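Long-range contacts in protein UL16 (PDB 2WY3), which helps human cytomegalovirus evade natural killer cells by sequestering ligands of the host receptor KLRK1, such as ULBP1 and ULBP2, inside the cell: residues Trp28-Met33 with Glu126-Arg131; Thr54-Glu59 with Leu107-Tyr112. One frame throughout, in Å; residues are numbered along the deposited sequence.

Both contacts belong to the six-stranded sheet of an immunoglobulin-like sandwich, in what is predicted to be the extracellular part of UL16. Contact 1 is the parallel pairing of edge strand 27-31 with strand 121-131; contact 2 is the antiparallel pairing of strands 49-55 and 110-118, nested within the loop that contact 1 closes. Strands 121-131 and 110-118 are neighbours, joined through Leu128 with Tyr112 and Val130 with Gly110. Each is partly buried. In contact 1, five backbone bonds support an apolar row on the face turned to the second sheet, whereas contact 2 has three, with a water-bridged Thr54-Arg111 pair on the sheet and side chains, several exposed, packing between the glycan-bearing turn and the 107-109 loop.

Contact 1 of 2, residues Trp28-Met33 with Glu126-Arg131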
loop_
_atom_site.group_PDB
_atom_site.type_symbol
_atom_site.label_atom_id
_atom_site.label_comp_id
_atom_site.label_asym_id
_atom_site.label_seq_id
_atom_site.Cartn_x
_atom_site.Cartn_y
_atom_site.Cartn_z
ATOM N N TRP B 28 17.431 -2.681 -0.449
ATOM C CA TRP B 28 17.511 -1.224 -0.460
ATOM C C TRP B 28 17.492 -0.676 0.948
ATOM O O TRP B 28 17.346 -1.442 1.908
ATOM C CB TRP B 28 16.382 -0.628 -1.300
ATOM C CG TRP B 28 15.017 -0.980 -0.825
ATOM C CD1 TRP B 28 14.505 -2.236 -0.632
ATOM C CD2 TRP B 28 13.975 -0.067 -0.494
ATOM N NE1 TRP B 28 13.202 -2.154 -0.197
ATOM C CE2 TRP B 28 12.851 -0.831 -0.109
ATOM C CE3 TRP B 28 13.874 1.325 -0.500
ATOM C CZ2 TRP B 28 11.653 -0.246 0.284
ATOM C CZ3 TRP B 28 12.678 1.902 -0.114
ATOM C CH2 TRP B 28 11.585 1.118 0.272
ATOM N N THR B 29 17.690 0.639 1.068
ATOM C CA THR B 29 17.861 1.299 2.366
ATOM C C THR B 29 16.940 2.515 2.410
ATOM O O THR B 29 16.814 3.240 1.409
ATOM C CB THR B 29 19.334 1.783 2.574
ATOM O OG1 THR B 29 20.228 0.667 2.540
ATOM C CG2 THR B 29 19.502 2.517 3.913
ATOM N N LEU B 30 16.267 2.712 3.545
ATOM C CA LEU B 30 15.492 3.932 3.786
ATOM C C LEU B 30 16.089 4.675 4.968
ATOM O O LEU B 30 16.453 4.054 5.955
ATOM C CB LEU B 30 14.044 3.588 4.147
ATOM C CG LEU B 30 13.175 3.229 2.952
ATOM C CD1 LEU B 30 11.831 2.687 3.426
ATOM C CD2 LEU B 30 12.988 4.476 2.080
ATOM N N HIS B 31 16.152 6.002 4.874
ATOM C CA HIS B 31 16.584 6.836 5.984
ATOM C C HIS B 31 15.395 7.619 6.517
ATOM O O HIS B 31 14.821 8.430 5.794
ATOM C CB HIS B 31 17.674 7.812 5.527
ATOM C CG HIS B 31 18.953 7.144 5.140
ATOM N ND1 HIS B 31 19.968 6.902 6.040
ATOM C CD2 HIS B 31 19.381 6.660 3.951
ATOM C CE1 HIS B 31 20.969 6.300 5.422
ATOM N NE2 HIS B 31 20.638 6.144 4.153
ATOM N N GLY B 32 15.015 7.364 7.767
ATOM C CA GLY B 32 13.958 8.133 8.413
ATOM C C GLY B 32 12.573 7.550 8.187
ATOM O O GLY B 32 11.567 8.133 8.582
ATOM N N MET B 33 12.518 6.396 7.538
ATOM C CA MET B 33 11.239 5.749 7.254
ATOM C C MET B 33 11.383 4.235 7.391
ATOM O O MET B 33 12.408 3.659 7.007
ATOM C CB MET B 33 10.733 6.134 5.843
ATOM C CG MET B 33 9.578 5.270 5.309
ATOM S SD MET B 33 8.895 5.850 3.714
ATOM C CE MET B 33 8.162 7.372 4.241
ATOM N N GLU B 126 12.866 -9.915 -0.301
ATOM C CA GLU B 126 13.206 -8.491 -0.231
ATOM C C GLU B 126 13.843 -8.169 1.099
ATOM O O GLU B 126 13.417 -8.669 2.137
ATOM C CB GLU B 126 11.952 -7.627 -0.421
ATOM C CG GLU B 126 12.241 -6.135 -0.413
ATOM C CD GLU B 126 11.032 -5.276 -0.797
ATOM O OE1 GLU B 126 10.059 -5.790 -1.407
ATOM O OE2 GLU B 126 11.064 -4.070 -0.480
ATOM N N ARG B 127 14.869 -7.330 1.061
ATOM C CA ARG B 127 15.564 -6.908 2.271
ATOM C C ARG B 127 15.539 -5.393 2.327
ATOM O O ARG B 127 15.868 -4.720 1.347
ATOM C CB ARG B 127 17.011 -7.409 2.254
ATOM C CG ARG B 127 17.930 -6.723 3.292
ATOM C CD ARG B 127 19.297 -7.394 3.276
ATOM N NE ARG B 127 19.236 -8.744 3.839
ATOM C CZ ARG B 127 20.198 -9.653 3.720
ATOM N NH1 ARG B 127 21.301 -9.384 3.023
ATOM N NH2 ARG B 127 20.049 -10.841 4.290
ATOM N N LEU B 128 15.121 -4.851 3.470
ATOM C CA LEU B 128 15.101 -3.405 3.647
ATOM C C LEU B 128 15.969 -3.045 4.841
ATOM O O LEU B 128 15.768 -3.572 5.936
ATOM C CB LEU B 128 13.670 -2.916 3.895
ATOM C CG LEU B 128 13.587 -1.478 4.403
ATOM C CD1 LEU B 128 13.991 -0.508 3.271
ATOM C CD2 LEU B 128 12.182 -1.174 4.950
ATOM N N TYR B 129 16.946 -2.169 4.618
ATOM C CA TYR B 129 17.692 -1.585 5.726
ATOM C C TYR B 129 17.027 -0.274 6.132
ATOM O O TYR B 129 16.670 0.535 5.275
ATOM C CB TYR B 129 19.130 -1.307 5.304
ATOM C CG TYR B 129 19.996 -2.546 5.203
ATOM C CD1 TYR B 129 20.569 -3.108 6.340
ATOM C CD2 TYR B 129 20.267 -3.126 3.967
ATOM C CE1 TYR B 129 21.388 -4.226 6.247
ATOM C CE2 TYR B 129 21.091 -4.261 3.864
ATOM C CZ TYR B 129 21.638 -4.795 5.014
ATOM O OH TYR B 129 22.442 -5.911 4.945
ATOM N N VAL B 130 16.881 -0.072 7.440
ATOM C CA VAL B 130 16.263 1.133 7.998
ATOM C C VAL B 130 17.281 1.866 8.860
ATOM O O VAL B 130 17.920 1.258 9.724
ATOM C CB VAL B 130 15.044 0.766 8.850
ATOM C CG1 VAL B 130 14.531 1.983 9.625
ATOM C CG2 VAL B 130 13.947 0.143 7.957
ATOM N N ARG B 131 17.439 3.163 8.607
ATOM C CA ARG B 131 18.404 3.988 9.328
ATOM C C ARG B 131 17.695 5.233 9.831
ATOM O O ARG B 131 16.660 5.593 9.308
ATOM C CB ARG B 131 19.540 4.384 8.391
ATOM C CG ARG B 131 20.330 3.183 7.888
ATOM C CD ARG B 131 21.115 2.579 9.062
ATOM N NE ARG B 131 22.012 1.506 8.620
ATOM C CZ ARG B 131 21.738 0.208 8.702
ATOM N NH1 ARG B 131 20.573 -0.215 9.206
ATOM N NH2 ARG B 131 22.629 -0.676 8.263
#
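Tyr129 O is held by two neighbours on the opposite strand: the amide of Leu30 donates to it, N to O 2.8 Å, and the CA of Thr29 adds a C-H...O contact at 3.2 Å. The Tyr129 amide in turn donates to Trp28 O, N-H...O angle 172°. Trp28 N to Arg127 O, Arg131 N to Leu30 O and Gly32 N to Arg131 O complete the alternating pattern of a parallel pair, and the chain turns out of the strand at Gly32.

On the face that carries Leu128 and Leu30, Trp28 does most. Its CG sits between the backbone N and the carbonyl carbon (chi1 59°), which stands the indole up from the sheet, one face against the Leu128 side chain. Leu128 CD1 lies over the six-membered ring, 3.7 Å from its centroid, a CH-pi contact well centred on the face. The same methyl also touches Leu30 CG at 3.8 Å, about at right angles to its indole contact. At the indole's edge, NE1 donates to the anti side of Glu126 OE2 (2.9 Å), with ring and carboxylate planes 47° apart; the extended Glu126 chain brings its carboxylate there. A second protein chain also packs against Trp28, Leu30 and Met33.

On the other face, Thr29 OG1 rests against Tyr129 CB, and His31 ND1 approaches Arg131 CB at 3.5 Å. The bent Arg131 returns its NH1 to Val130 O.

Parallel pairing of strand A' (27-31) with the final strand G (121-131) is characteristic of V-type immunoglobulin domains. Strand 121-131 lies between edge strand 27-31 and strand 110-118, while Leu128 and Val130 pack on Ser36 and Cys34 of strand 34-41 in the opposing sheet.

Contact 2 of 2, residues Thr54-Glu59 with Leu107-Tyr112; sequences TWQHNE and LTVGRY. With NAG (2-acetamido-2-deoxy-beta-D-glucopyranose), chain J.
Strands 49-55 and 110-118 run antiparallel here, with Thr54 and Arg111 as a hydrogen-bonded pair, N to O 2.9 Å in both directions, before Gln56 N reaches Val109 O from above its carbonyl plane. In immunoglobulin terms this is the pairing of strands C and F, and the F strand opens with a tyrosine corner: Tyr112 OH donates to a lone pair of Thr108 O, four residues back (2.7 Å), and also bonds Arg102. At Gly110 the backbones come close, its CA 3.3 Å from Thr54 O.

Thr54 and Arg111 lie side by side. A bend at chi3 (84°) turns the guanidinium so that Thr54 CB covers one of its faces, off toward the rim. Thr54 OG1 stands above that face too, at a poor angle for a direct bond to NH2; a water bridges them instead, 2.7 Å from Thr54 OG1 and accepting from Arg111 NH2. Asp113 holds the guanidinium through a salt bridge to NE.

At the end of strand 49-55, Trp55 lays its ring along the 107-109 loop: CD1 meets Val109 O edge-on at 3.3 Å, CZ2 touches Leu107 CD2, and NE1 bonds Asn106 O. His57 CB sits over one indole face. The extended Gln56 rests OE1 against Val109 CB, while His57 NE2 approaches Val109 CG2. These residues form a type I turn, Trp55 to Asn58, that leads to the glycan, where Asn58 ND2 is joined covalently to C1 of the N-acetylglucosamine at 1.4 Å.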
loop_
_atom_site.group_PDB
_atom_site.type_symbol
_atom_site.label_atom_id
_atom_site.label_comp_id
_atom_site.label_asym_id
_atom_site.label_seq_id
_atom_site.Cartn_x
_atom_site.Cartn_y
_atom_site.Cartn_z
ATOM N N THR B 54 16.383 -7.746 12.181
ATOM C CA THR B 54 17.670 -7.849 12.882
ATOM C C THR B 54 18.099 -6.440 13.300
ATOM O O THR B 54 18.252 -5.564 12.457
ATOM C CB THR B 54 18.746 -8.490 11.956
ATOM O OG1 THR B 54 18.338 -9.818 11.573
ATOM C CG2 THR B 54 20.097 -8.563 12.659
ATOM N N TRP B 55 18.288 -6.213 14.598
ATOM C CA TRP B 55 18.594 -4.870 15.111
ATOM C C TRP B 55 19.939 -4.359 14.586
ATOM O O TRP B 55 20.915 -5.101 14.564
ATOM C CB TRP B 55 18.656 -4.929 16.642
ATOM C CG TRP B 55 18.683 -3.596 17.312
ATOM C CD1 TRP B 55 18.094 -2.431 16.881
ATOM C CD2 TRP B 55 19.302 -3.300 18.563
ATOM N NE1 TRP B 55 18.321 -1.419 17.809
ATOM C CE2 TRP B 55 19.064 -1.933 18.843
ATOM C CE3 TRP B 55 20.026 -4.063 19.486
ATOM C CZ2 TRP B 55 19.539 -1.315 20.006
ATOM C CZ3 TRP B 55 20.506 -3.443 20.635
ATOM C CH2 TRP B 55 20.253 -2.085 20.886
ATOM N N GLN B 56 19.993 -3.093 14.171
ATOM C CA GLN B 56 21.242 -2.547 13.637
ATOM C C GLN B 56 22.390 -2.717 14.619
ATOM O O GLN B 56 23.532 -2.933 14.217
ATOM C CB GLN B 56 21.111 -1.054 13.305
ATOM C CG GLN B 56 22.367 -0.468 12.639
ATOM C CD GLN B 56 22.218 1.005 12.278
ATOM O OE1 GLN B 56 21.165 1.591 12.476
ATOM N NE2 GLN B 56 23.276 1.601 11.734
ATOM N N HIS B 57 22.078 -2.615 15.909
ATOM C CA HIS B 57 23.121 -2.491 16.934
ATOM C C HIS B 57 23.532 -3.806 17.572
ATOM O O HIS B 57 24.455 -3.847 18.392
ATOM C CB HIS B 57 22.678 -1.498 18.011
ATOM C CG HIS B 57 22.415 -0.128 17.476
ATOM N ND1 HIS B 57 23.409 0.653 16.926
ATOM C CD2 HIS B 57 21.276 0.598 17.397
ATOM C CE1 HIS B 57 22.891 1.805 16.534
ATOM N NE2 HIS B 57 21.598 1.795 16.803
ATOM N N ASN B 58 22.863 -4.886 17.193
ATOM C CA ASN B 58 23.302 -6.209 17.623
ATOM C C ASN B 58 22.730 -7.262 16.700
ATOM O O ASN B 58 21.549 -7.583 16.762
ATOM C CB ASN B 58 22.918 -6.476 19.080
ATOM C CG ASN B 58 23.569 -7.721 19.628
ATOM O OD1 ASN B 58 23.932 -8.631 18.874
ATOM N ND2 ASN B 58 23.744 -7.761 20.942
ATOM N N GLU B 59 23.590 -7.781 15.835
ATOM C CA GLU B 59 23.182 -8.702 14.771
ATOM C C GLU B 59 22.580 -9.989 15.331
ATOM O O GLU B 59 21.902 -10.728 14.619
ATOM C CB GLU B 59 24.380 -9.018 13.868
ATOM C CG GLU B 59 25.553 -9.662 14.606
ATOM C CD GLU B 59 26.883 -9.492 13.882
ATOM O OE1 GLU B 59 26.918 -9.643 12.641
ATOM O OE2 GLU B 59 27.898 -9.212 14.560
ATOM N N LEU B 107 15.469 1.774 18.274
ATOM C CA LEU B 107 15.114 0.374 18.533
ATOM C C LEU B 107 14.489 -0.325 17.327
ATOM O O LEU B 107 14.216 -1.523 17.369
ATOM C CB LEU B 107 14.176 0.274 19.757
ATOM C CG LEU B 107 14.830 0.674 21.079
ATOM C CD1 LEU B 107 13.850 0.564 22.243
ATOM C CD2 LEU B 107 16.067 -0.200 21.339
ATOM N N THR B 108 14.259 0.406 16.243
ATOM C CA THR B 108 13.684 -0.231 15.053
ATOM C C THR B 108 14.594 -0.126 13.828
ATOM O O THR B 108 14.257 -0.656 12.763
ATOM C CB THR B 108 12.279 0.333 14.690
ATOM O OG1 THR B 108 12.377 1.737 14.415
ATOM C CG2 THR B 108 11.281 0.098 15.842
ATOM N N VAL B 109 15.728 0.563 13.965
ATOM C CA VAL B 109 16.721 0.582 12.889
ATOM C C VAL B 109 17.339 -0.810 12.742
ATOM O O VAL B 109 17.486 -1.549 13.721
ATOM C CB VAL B 109 17.843 1.640 13.123
ATOM C CG1 VAL B 109 17.323 3.061 12.833
ATOM C CG2 VAL B 109 18.413 1.529 14.539
ATOM N N GLY B 110 17.677 -1.185 11.513
ATOM C CA GLY B 110 18.222 -2.508 11.285
ATOM C C GLY B 110 17.830 -3.053 9.928
ATOM O O GLY B 110 17.751 -2.298 8.962
ATOM N N ARG B 111 17.621 -4.362 9.868
ATOM C CA ARG B 111 17.428 -5.068 8.589
ATOM C C ARG B 111 16.137 -5.856 8.655
ATOM O O ARG B 111 15.961 -6.656 9.579
ATOM C CB ARG B 111 18.599 -6.034 8.394
ATOM C CG ARG B 111 18.778 -6.600 6.984
ATOM C CD ARG B 111 19.966 -7.577 6.949
ATOM N NE ARG B 111 19.565 -8.906 7.391
ATOM C CZ ARG B 111 20.168 -9.609 8.341
ATOM N NH1 ARG B 111 21.241 -9.125 8.968
ATOM N NH2 ARG B 111 19.692 -10.807 8.656
ATOM N N TYR B 112 15.238 -5.636 7.691
ATOM C CA TYR B 112 13.958 -6.349 7.628
ATOM C C TYR B 112 13.990 -7.275 6.420
ATOM O O TYR B 112 14.092 -6.803 5.286
ATOM C CB TYR B 112 12.772 -5.363 7.518
ATOM C CG TYR B 112 12.595 -4.549 8.794
ATOM C CD1 TYR B 112 11.643 -4.915 9.745
ATOM C CD2 TYR B 112 13.404 -3.443 9.059
ATOM C CE1 TYR B 112 11.489 -4.187 10.927
ATOM C CE2 TYR B 112 13.253 -2.708 10.246
ATOM C CZ TYR B 112 12.302 -3.092 11.167
ATOM O OH TYR B 112 12.161 -2.372 12.344
HETATM C C1 NAG J . 24.229 -9.054 21.355
HETATM C C2 NAG J . 24.973 -8.770 22.660
HETATM C C3 NAG J . 25.425 -10.076 23.303
HETATM C C4 NAG J . 24.255 -11.042 23.421
HETATM C C5 NAG J . 23.582 -11.213 22.065
HETATM C C6 NAG J . 22.390 -12.165 22.134
HETATM C C7 NAG J . 26.112 -6.608 22.645
HETATM C C8 NAG J . 27.428 -5.909 22.482
HETATM N N2 NAG J . 26.128 -7.923 22.427
HETATM O O3 NAG J . 25.975 -9.822 24.575
HETATM O O4 NAG J . 24.728 -12.295 23.851
HETATM O O5 NAG J . 23.164 -9.956 21.569
HETATM O O6 NAG J . 21.373 -11.596 22.929
HETATM O O7 NAG J . 25.093 -5.967 22.950
HETATM O O HOH W 1 16.573 -9.637 9.439
HETATM O O HOH W 2 19.553 -12.183 11.205
#